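PDB 6N1F: oxidoreductase, 2OG-Fe(II) oxygenase family from Burkholderia pseudomallei, which binds an iron ion and probably acts as an oxidoreductase of the iron- and 2-oxoglutarate-dependent oxygenase type. Local coordinates for residues Thr48-Ala53 and Tyr197-Val202; Phe137-Gln142 and Ala159-Tyr164; Phe166-Gln171 and Leu222-Ser227. One frame throughout, in Å; residues are numbered along the deposited sequence.

Contact 1: Thr48-Ala53 and Tyr197-Val202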
loop_
_atom_site.group_PDB
_atom_site.type_symbol
_atom_site.label_atom_id
_atom_site.label_comp_id
_atom_site.label_asym_id
_atom_site.label_seq_id
_atom_site.Cartn_x
_atom_site.Cartn_y
_atom_site.Cartn_z
ATOM N N THR A 48 0.593 -12.082 1.681
ATOM C CA THR A 48 -0.241 -11.018 1.145
ATOM C C THR A 48 -1.686 -11.343 1.486
ATOM O O THR A 48 -2.086 -12.505 1.460
ATOM C CB THR A 48 -0.078 -10.893 -0.378
ATOM O OG1 THR A 48 1.309 -10.755 -0.685
ATOM C CG2 THR A 48 -0.816 -9.667 -0.902
ATOM N N VAL A 49 -2.464 -10.320 1.821
ATOM C CA VAL A 49 -3.887 -10.489 2.069
ATOM C C VAL A 49 -4.611 -9.246 1.568
ATOM O O VAL A 49 -4.088 -8.130 1.670
ATOM C CB VAL A 49 -4.149 -10.763 3.563
ATOM C CG1 VAL A 49 -3.751 -9.548 4.411
ATOM C CG2 VAL A 49 -5.586 -11.131 3.782
HETATM N N MSE A 50 -5.796 -9.446 0.992
HETATM C CA MSE A 50 -6.666 -8.354 0.530
HETATM C C MSE A 50 -7.907 -8.282 1.407
HETATM O O MSE A 50 -8.646 -9.260 1.543
HETATM C CB MSE A 50 -7.090 -8.546 -0.939
HETATM C CG MSE A 50 -7.936 -7.426 -1.480
HETATM SE SE MSE A 50 -7.954 -7.472 -3.440
HETATM C CE MSE A 50 -8.821 -9.222 -3.717
ATOM N N LEU A 51 -8.137 -7.121 1.994
ATOM C CA LEU A 51 -9.282 -6.980 2.878
ATOM C C LEU A 51 -10.461 -6.388 2.111
ATOM O O LEU A 51 -10.263 -5.544 1.231
ATOM C CB LEU A 51 -8.927 -6.082 4.059
ATOM C CG LEU A 51 -7.577 -6.397 4.711
ATOM C CD1 LEU A 51 -7.182 -5.304 5.713
ATOM C CD2 LEU A 51 -7.585 -7.765 5.377
ATOM N N PRO A 52 -11.696 -6.802 2.379
ATOM C CA PRO A 52 -12.829 -6.258 1.625
ATOM C C PRO A 52 -13.203 -4.876 2.129
ATOM O O PRO A 52 -12.935 -4.499 3.274
ATOM C CB PRO A 52 -13.952 -7.265 1.894
ATOM C CG PRO A 52 -13.626 -7.845 3.250
ATOM C CD PRO A 52 -12.110 -7.799 3.383
ATOM N N ALA A 53 -13.826 -4.109 1.245
ATOM C CA ALA A 53 -14.435 -2.848 1.663
ATOM C C ALA A 53 -15.644 -3.148 2.549
ATOM O O ALA A 53 -16.481 -3.978 2.186
ATOM C CB ALA A 53 -14.851 -2.045 0.430
ATOM N N TYR A 197 -12.587 -0.754 -5.463
ATOM C CA TYR A 197 -12.668 0.425 -4.613
ATOM C C TYR A 197 -12.864 0.017 -3.165
ATOM O O TYR A 197 -13.693 -0.840 -2.856
ATOM C CB TYR A 197 -13.825 1.332 -5.045
ATOM C CG TYR A 197 -13.918 2.556 -4.156
ATOM C CD1 TYR A 197 -13.050 3.617 -4.333
ATOM C CD2 TYR A 197 -14.841 2.628 -3.122
ATOM C CE1 TYR A 197 -13.116 4.731 -3.531
ATOM C CE2 TYR A 197 -14.919 3.746 -2.309
ATOM C CZ TYR A 197 -14.048 4.792 -2.520
ATOM O OH TYR A 197 -14.100 5.902 -1.723
ATOM N N GLY A 198 -12.102 0.632 -2.272
ATOM C CA GLY A 198 -12.290 0.362 -0.871
ATOM C C GLY A 198 -11.569 -0.856 -0.340
ATOM O O GLY A 198 -11.495 -1.012 0.884
ATOM N N THR A 199 -11.045 -1.733 -1.201
ATOM C CA THR A 199 -10.236 -2.824 -0.687
ATOM C C THR A 199 -8.858 -2.314 -0.282
ATOM O O THR A 199 -8.401 -1.251 -0.705
ATOM C CB THR A 199 -10.063 -3.962 -1.707
ATOM O OG1 THR A 199 -9.284 -3.506 -2.822
ATOM C CG2 THR A 199 -11.410 -4.502 -2.187
ATOM N N VAL A 200 -8.191 -3.115 0.544
ATOM C CA VAL A 200 -6.902 -2.789 1.132
ATOM C C VAL A 200 -6.036 -4.037 1.047
ATOM O O VAL A 200 -6.441 -5.115 1.497
ATOM C CB VAL A 200 -7.050 -2.332 2.601
ATOM C CG1 VAL A 200 -5.696 -2.101 3.230
ATOM C CG2 VAL A 200 -7.919 -1.078 2.688
ATOM N N ILE A 201 -4.853 -3.901 0.465
ATOM C CA ILE A 201 -3.903 -4.999 0.366
ATOM C C ILE A 201 -2.819 -4.755 1.408
ATOM O O ILE A 201 -2.361 -3.620 1.586
ATOM C CB ILE A 201 -3.332 -5.118 -1.068
ATOM C CG1 ILE A 201 -4.462 -5.476 -2.045
ATOM C CG2 ILE A 201 -2.192 -6.175 -1.158
ATOM C CD1 ILE A 201 -4.118 -5.386 -3.561
ATOM N N VAL A 202 -2.474 -5.796 2.160
ATOM C CA VAL A 202 -1.360 -5.765 3.098
ATOM C C VAL A 202 -0.388 -6.828 2.638
ATOM O O VAL A 202 -0.794 -7.961 2.357
ATOM C CB VAL A 202 -1.807 -6.023 4.548
ATOM C CG1 VAL A 202 -0.620 -5.887 5.490
ATOM C CG2 VAL A 202 -2.921 -5.059 4.953
#
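Val49 and Val202 pair in antiparallel fashion through two backbone hydrogen bonds, Val49 N to Val202 O and Val202 N to Val49 O, each 2.9 Å. Two residues on, Leu51 and Val200 form a second hydrogen-bonded pair that is less even: Leu51 N reaches Val200 O at 2.7 Å and almost straight, whereas Val200 N stands 3.3 Å from Leu51 O, with the donor tilted from the carbonyl plane, where the strands give way to loop. Between them Met50 and Ile201 make the non-hydrogen-bonded pair, and CA-H...O contacts, such as Met50 CA to Val200 O, fill in the backbone seam.

The apolar contacts fall on two faces. On one, Val49 and Val202 lie side by side and point the same way, CG1 of Val49 coming 4.0 Å from CB of Val202; beta-branched valines suit extended strands, and the longer Leu51 spans with its CD1 from Val200 CB to Val202 CG2. On the other, the selenomethionine Met50 has its CG anti to the backbone N (chi1 -178°), which sets Met50 CG 4.0 Å from Ile201 CG1. Beside it, the methyl groups Thr48 CG2 and Ile201 CG2 meet at 3.8 Å, leaving the hydroxyl of Thr48 to Thr203.

At the loop end Ala53 CB lies 3.5 Å from Gly198 O. Gly198 adopts a positive phi (84°), where a side chain would press on the preceding carbonyl O, and having none it lets Ala53 CB come close.

Helices 36-45 and 120-130 pack over the Val49, Leu51 and Val202 side, and Phe193 of strand 191-193 lies against Thr48, Met50 and Ile201. Strand 48-51 forms an edge of the seven-stranded antiparallel sheet, with strand 200-204 joining it to strand 166-171.

Contact 2: Phe137-Gln142 and Ala159-Tyr164; sequences FIRRCQ and ASNPDY
Tyr164 points its ring at two consecutive arginines of strand 137-147, meeting each differently. Arg139 crosses it obliquely, the guanidinium and ring planes 51° apart, and its aliphatic part does the touching: CB is 3.7 Å from Tyr164 CE1, and CD lies in the plane of the ring at its edge. Arg140 runs at about a right angle to the tyrosine, with CB 3.3 Å from Tyr164 OH. Its extended chain carries the guanidinium past the hydroxyl to Gln142, whose OE1 takes NE and NH2 together, at 3.1 and 3.0 Å, from the same face of the amide.

Asn161 stands with CB over the centre of the Tyr164 ring, 3.5 Å above its plane. With CG anti to the backbone N (chi1 -175°), its side chain extends to Arg139 and crosses it at about a right angle, amide and guanidinium planes 77° apart. OD1 accepts from Asp163 N in an Asx turn, a role suited to asparagine.

Asn161 ND2 and Arg139 NE, 3.0 Å apart, are both donors and cannot bond to each other. Beyond the direct packing, Asp96 OD2 gathers these polar groups and Tyr164 OH, while Arg139 NH1 is hydrogen-bonded to the carbonyl oxygens of Gly231 and His229. The shared carboxylate, its negative charge probably stabilised by Arg139, ties the loop that follows the iron ligand Asp157 to the sheet.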
loop_
_atom_site.group_PDB
_atom_site.type_symbol
_atom_site.label_atom_id
_atom_site.label_comp_id
_atom_site.label_asym_id
_atom_site.label_seq_id
_atom_site.Cartn_x
_atom_site.Cartn_y
_atom_site.Cartn_z
ATOM N N PHE A 137 6.010 2.369 12.589
ATOM C CA PHE A 137 5.987 3.734 12.092
ATOM C C PHE A 137 5.642 3.725 10.614
ATOM O O PHE A 137 6.113 2.863 9.868
ATOM C CB PHE A 137 7.344 4.418 12.282
ATOM C CG PHE A 137 7.868 4.336 13.684
ATOM C CD1 PHE A 137 7.589 5.337 14.593
ATOM C CD2 PHE A 137 8.632 3.257 14.090
ATOM C CE1 PHE A 137 8.066 5.271 15.891
ATOM C CE2 PHE A 137 9.110 3.181 15.385
ATOM C CZ PHE A 137 8.825 4.193 16.288
ATOM N N ILE A 138 4.836 4.693 10.191
ATOM C CA ILE A 138 4.588 4.909 8.768
ATOM C C ILE A 138 5.736 5.769 8.239
ATOM O O ILE A 138 5.847 6.946 8.584
ATOM C CB ILE A 138 3.226 5.572 8.525
ATOM C CG1 ILE A 138 2.084 4.660 8.988
ATOM C CG2 ILE A 138 3.046 5.920 7.059
ATOM C CD1 ILE A 138 0.702 5.323 8.973
ATOM N N ARG A 139 6.597 5.183 7.400
ATOM C CA ARG A 139 7.781 5.887 6.927
ATOM C C ARG A 139 7.586 6.573 5.584
ATOM O O ARG A 139 8.295 7.536 5.284
ATOM C CB ARG A 139 8.964 4.920 6.808
ATOM C CG ARG A 139 9.636 4.560 8.125
ATOM C CD ARG A 139 10.929 3.797 7.873
ATOM N NE ARG A 139 11.991 4.637 7.330
ATOM C CZ ARG A 139 12.929 5.222 8.073
ATOM N NH1 ARG A 139 12.931 5.063 9.392
ATOM N NH2 ARG A 139 13.867 5.965 7.501
ATOM N N ARG A 140 6.677 6.082 4.753
ATOM C CA ARG A 140 6.504 6.609 3.412
ATOM C C ARG A 140 5.044 6.436 3.050
ATOM O O ARG A 140 4.414 5.469 3.470
ATOM C CB ARG A 140 7.426 5.891 2.405
ATOM C CG ARG A 140 7.154 6.222 0.957
ATOM C CD ARG A 140 8.233 5.680 0.039
ATOM N NE ARG A 140 7.919 5.944 -1.360
ATOM C CZ ARG A 140 8.807 5.894 -2.350
ATOM N NH1 ARG A 140 10.072 5.597 -2.087
ATOM N NH2 ARG A 140 8.432 6.151 -3.599
ATOM N N CYS A 141 4.507 7.383 2.284
ATOM C CA CYS A 141 3.084 7.396 1.975
ATOM C C CYS A 141 2.838 8.295 0.773
ATOM O O CYS A 141 3.305 9.437 0.751
ATOM C CB CYS A 141 2.284 7.881 3.185
ATOM S SG CYS A 141 0.504 7.984 2.904
ATOM N N GLN A 142 2.113 7.786 -0.223
ATOM C CA GLN A 142 1.843 8.558 -1.429
ATOM C C GLN A 142 0.627 7.985 -2.152
ATOM O O GLN A 142 0.238 6.831 -1.945
ATOM C CB GLN A 142 3.064 8.581 -2.362
ATOM C CG GLN A 142 3.355 7.214 -3.000
ATOM C CD GLN A 142 4.711 7.135 -3.633
ATOM O OE1 GLN A 142 5.724 7.403 -2.986
ATOM N NE2 GLN A 142 4.750 6.766 -4.919
ATOM N N ALA A 159 14.353 -2.450 -1.512
ATOM C CA ALA A 159 15.435 -1.752 -2.198
ATOM C C ALA A 159 15.430 -0.257 -1.894
ATOM O O ALA A 159 16.495 0.371 -1.865
ATOM C CB ALA A 159 15.344 -1.983 -3.705
ATOM N N SER A 160 14.250 0.332 -1.679
ATOM C CA SER A 160 14.193 1.737 -1.284
ATOM C C SER A 160 14.638 1.921 0.160
ATOM O O SER A 160 15.267 2.931 0.500
ATOM C CB SER A 160 12.779 2.282 -1.471
ATOM O OG SER A 160 12.411 2.258 -2.834
ATOM N N ASN A 161 14.321 0.960 1.021
ATOM C CA ASN A 161 14.655 1.024 2.436
ATOM C C ASN A 161 14.642 -0.397 2.985
ATOM O O ASN A 161 13.582 -1.031 3.036
ATOM C CB ASN A 161 13.667 1.929 3.175
ATOM C CG ASN A 161 14.032 2.148 4.642
ATOM O OD1 ASN A 161 14.616 1.283 5.293
ATOM N ND2 ASN A 161 13.677 3.313 5.167
ATOM N N PRO A 162 15.796 -0.930 3.400
ATOM C CA PRO A 162 15.848 -2.328 3.855
ATOM C C PRO A 162 15.060 -2.601 5.121
ATOM O O PRO A 162 14.942 -3.769 5.505
ATOM C CB PRO A 162 17.347 -2.555 4.093
ATOM C CG PRO A 162 17.860 -1.201 4.443
ATOM C CD PRO A 162 17.097 -0.257 3.554
ATOM N N ASP A 163 14.525 -1.579 5.783
ATOM C CA ASP A 163 13.788 -1.759 7.027
ATOM C C ASP A 163 12.276 -1.747 6.836
ATOM O O ASP A 163 11.544 -1.875 7.818
ATOM C CB ASP A 163 14.194 -0.680 8.042
ATOM C CG ASP A 163 15.667 -0.735 8.392
ATOM O OD1 ASP A 163 16.162 -1.825 8.750
ATOM O OD2 ASP A 163 16.345 0.311 8.296
ATOM N N TYR A 164 11.784 -1.596 5.610
ATOM C CA TYR A 164 10.349 -1.720 5.381
ATOM C C TYR A 164 9.927 -3.165 5.606
ATOM O O TYR A 164 10.462 -4.075 4.965
ATOM C CB TYR A 164 9.990 -1.300 3.962
ATOM C CG TYR A 164 10.078 0.169 3.654
ATOM C CD1 TYR A 164 10.190 1.111 4.655
ATOM C CD2 TYR A 164 10.031 0.607 2.341
ATOM C CE1 TYR A 164 10.262 2.457 4.350
ATOM C CE2 TYR A 164 10.095 1.935 2.029
ATOM C CZ TYR A 164 10.213 2.857 3.027
ATOM O OH TYR A 164 10.275 4.185 2.683
#

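Contact 3: Phe166-Gln171 and Leu222-Ser227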
loop_
_atom_site.group_PDB
_atom_site.type_symbol
_atom_site.label_atom_id
_atom_site.label_comp_id
_atom_site.label_asym_id
_atom_site.label_seq_id
_atom_site.Cartn_x
_atom_site.Cartn_y
_atom_site.Cartn_z
ATOM N N PHE A 166 6.267 -4.047 5.991
ATOM C CA PHE A 166 4.963 -4.267 5.404
ATOM C C PHE A 166 4.606 -3.062 4.572
ATOM O O PHE A 166 5.082 -1.950 4.809
ATOM C CB PHE A 166 3.868 -4.509 6.446
ATOM C CG PHE A 166 4.074 -5.741 7.266
ATOM C CD1 PHE A 166 3.771 -6.995 6.751
ATOM C CD2 PHE A 166 4.571 -5.648 8.556
ATOM C CE1 PHE A 166 3.964 -8.135 7.517
ATOM C CE2 PHE A 166 4.765 -6.779 9.325
ATOM C CZ PHE A 166 4.465 -8.025 8.805
ATOM N N SER A 167 3.766 -3.313 3.593
ATOM C CA SER A 167 3.212 -2.305 2.724
ATOM C C SER A 167 1.696 -2.395 2.827
ATOM O O SER A 167 1.146 -3.490 2.967
ATOM C CB SER A 167 3.690 -2.541 1.278
ATOM O OG SER A 167 3.035 -1.669 0.389
ATOM N N VAL A 168 1.024 -1.246 2.788
ATOM C CA VAL A 168 -0.430 -1.170 2.820
ATOM C C VAL A 168 -0.879 -0.354 1.620
ATOM O O VAL A 168 -0.294 0.691 1.321
ATOM C CB VAL A 168 -0.969 -0.542 4.126
ATOM C CG1 VAL A 168 -2.464 -0.523 4.098
ATOM C CG2 VAL A 168 -0.487 -1.338 5.319
ATOM N N VAL A 169 -1.911 -0.834 0.930
ATOM C CA VAL A 169 -2.402 -0.204 -0.289
ATOM C C VAL A 169 -3.908 -0.130 -0.226
ATOM O O VAL A 169 -4.578 -1.166 -0.148
ATOM C CB VAL A 169 -1.972 -0.968 -1.547
ATOM C CG1 VAL A 169 -2.391 -0.185 -2.763
ATOM C CG2 VAL A 169 -0.495 -1.175 -1.522
ATOM N N ILE A 170 -4.441 1.083 -0.296
ATOM C CA ILE A 170 -5.872 1.338 -0.276
ATOM C C ILE A 170 -6.293 1.687 -1.687
ATOM O O ILE A 170 -5.721 2.600 -2.292
ATOM C CB ILE A 170 -6.221 2.487 0.672
ATOM C CG1 ILE A 170 -5.586 2.248 2.035
ATOM C CG2 ILE A 170 -7.737 2.663 0.783
ATOM C CD1 ILE A 170 -5.893 3.361 3.003
ATOM N N GLN A 171 -7.296 0.989 -2.214
ATOM C CA GLN A 171 -7.710 1.208 -3.597
ATOM C C GLN A 171 -8.769 2.293 -3.622
ATOM O O GLN A 171 -9.862 2.122 -3.070
ATOM C CB GLN A 171 -8.239 -0.065 -4.258
ATOM C CG GLN A 171 -8.558 0.094 -5.758
ATOM C CD GLN A 171 -7.346 0.516 -6.588
ATOM O OE1 GLN A 171 -7.471 1.268 -7.560
ATOM N NE2 GLN A 171 -6.172 0.038 -6.202
ATOM N N LEU A 222 -3.713 4.562 -2.523
ATOM C CA LEU A 222 -2.896 5.109 -1.443
ATOM C C LEU A 222 -1.950 4.019 -0.949
ATOM O O LEU A 222 -2.400 2.963 -0.486
ATOM C CB LEU A 222 -3.785 5.614 -0.299
ATOM C CG LEU A 222 -3.171 6.566 0.717
ATOM C CD1 LEU A 222 -4.280 7.119 1.584
ATOM C CD2 LEU A 222 -2.146 5.903 1.583
ATOM N N VAL A 223 -0.648 4.291 -0.997
ATOM C CA VAL A 223 0.377 3.307 -0.679
ATOM C C VAL A 223 1.193 3.833 0.496
ATOM O O VAL A 223 1.617 4.992 0.489
ATOM C CB VAL A 223 1.279 3.031 -1.898
ATOM C CG1 VAL A 223 2.409 2.106 -1.520
ATOM C CG2 VAL A 223 0.469 2.436 -3.033
ATOM N N TYR A 224 1.415 2.996 1.504
ATOM C CA TYR A 224 2.316 3.410 2.574
ATOM C C TYR A 224 3.074 2.217 3.128
ATOM O O TYR A 224 2.701 1.060 2.919
ATOM C CB TYR A 224 1.603 4.168 3.708
ATOM C CG TYR A 224 0.381 3.548 4.380
ATOM C CD1 TYR A 224 0.435 3.116 5.704
ATOM C CD2 TYR A 224 -0.843 3.479 3.723
ATOM C CE1 TYR A 224 -0.693 2.590 6.344
ATOM C CE2 TYR A 224 -1.977 2.950 4.352
ATOM C CZ TYR A 224 -1.896 2.510 5.653
ATOM O OH TYR A 224 -3.022 1.990 6.245
ATOM N N PHE A 225 4.139 2.525 3.868
ATOM C CA PHE A 225 5.139 1.546 4.263
ATOM C C PHE A 225 5.392 1.626 5.762
ATOM O O PHE A 225 5.523 2.716 6.325
ATOM C CB PHE A 225 6.435 1.774 3.476
ATOM C CG PHE A 225 6.250 1.665 1.979
ATOM C CD1 PHE A 225 6.464 0.465 1.328
ATOM C CD2 PHE A 225 5.830 2.757 1.239
ATOM C CE1 PHE A 225 6.284 0.357 -0.034
ATOM C CE2 PHE A 225 5.647 2.659 -0.120
ATOM C CZ PHE A 225 5.877 1.459 -0.760
ATOM N N TYR A 226 5.455 0.461 6.396
ATOM C CA TYR A 226 5.606 0.325 7.837
ATOM C C TYR A 226 6.984 -0.239 8.167
ATOM O O TYR A 226 7.441 -1.201 7.537
ATOM C CB TYR A 226 4.536 -0.611 8.416
ATOM C CG TYR A 226 3.209 -0.004 8.805
ATOM C CD1 TYR A 226 3.105 0.850 9.893
ATOM C CD2 TYR A 226 2.045 -0.327 8.119
ATOM C CE1 TYR A 226 1.887 1.384 10.284
ATOM C CE2 TYR A 226 0.813 0.212 8.502
ATOM C CZ TYR A 226 0.747 1.065 9.583
ATOM O OH TYR A 226 -0.451 1.611 9.977
ATOM N N SER A 227 7.633 0.357 9.161
ATOM C CA SER A 227 8.899 -0.120 9.694
ATOM C C SER A 227 8.879 0.050 11.208
ATOM O O SER A 227 8.208 0.943 11.728
ATOM C CB SER A 227 10.085 0.650 9.093
ATOM O OG SER A 227 11.328 0.254 9.666
#
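Val168 lies side by side with Tyr224 in a hydrogen-bonded antiparallel pair, and its branches divide the work. CB sits over one face of the tyrosine ring, 3.7 Å from the centroid, a CH-pi contact displaced towards the rim. CG1 continues outwards past the rim, near CE2 and CZ, and comes 3.4 Å from Tyr224 OH. CG2 turns instead to Tyr226, reaching the edge of that ring in its plane, 3.8 Å from CE2. Valine's short fork thus serves both aromatics. Tyr224 brings its ring face against Val168 because CG lies between the backbone N and the carbonyl carbon (chi1 53°), and its edge receives Ile170 CD1.

Val168 N to Tyr224 O and Tyr224 N to Val168 O are both 2.9 Å, and Ile170 and Leu222 are likewise joined twice. The Phe166-Tyr226 pair is uneven: Tyr226 N to Phe166 O is a good bond, Phe166 N to Tyr226 O a weak one.

On the other face the small Ser167 lets the Phe225 ring come close, its OG 3.9 Å from Phe225 CE1; that ring stacks with Tyr164 and touches the iron ligand Asp157. One face therefore packs towards helix 109-117 and the other towards the metal, as in the double-stranded beta-helix (jelly-roll) core of 2OG-Fe(II) oxygenases.

In the fold
All three contacts involve the seven-stranded antiparallel sheet. Across it, contact 1 joins strands 48-51 and 200-204, contact 3 joins the next two, 166-171 and 218-227, and contact 2 sets the loop 159-164 against the following strand, 137-147. The centres of contacts 1 and 3 are 11 Å apart and those of 2 and 3 are 9 Å apart; contacts 1 and 2, 19 Å between centres, lie on opposite sides of the chain's centre and do not touch. Along the chain contact 2 is nested within the loop closed by contact 1 and precedes contact 3, whose segments alternate with those of contact 1. Distant sequence is thereby interleaved into one sheet beside the iron site of His155, Asp157 and His209.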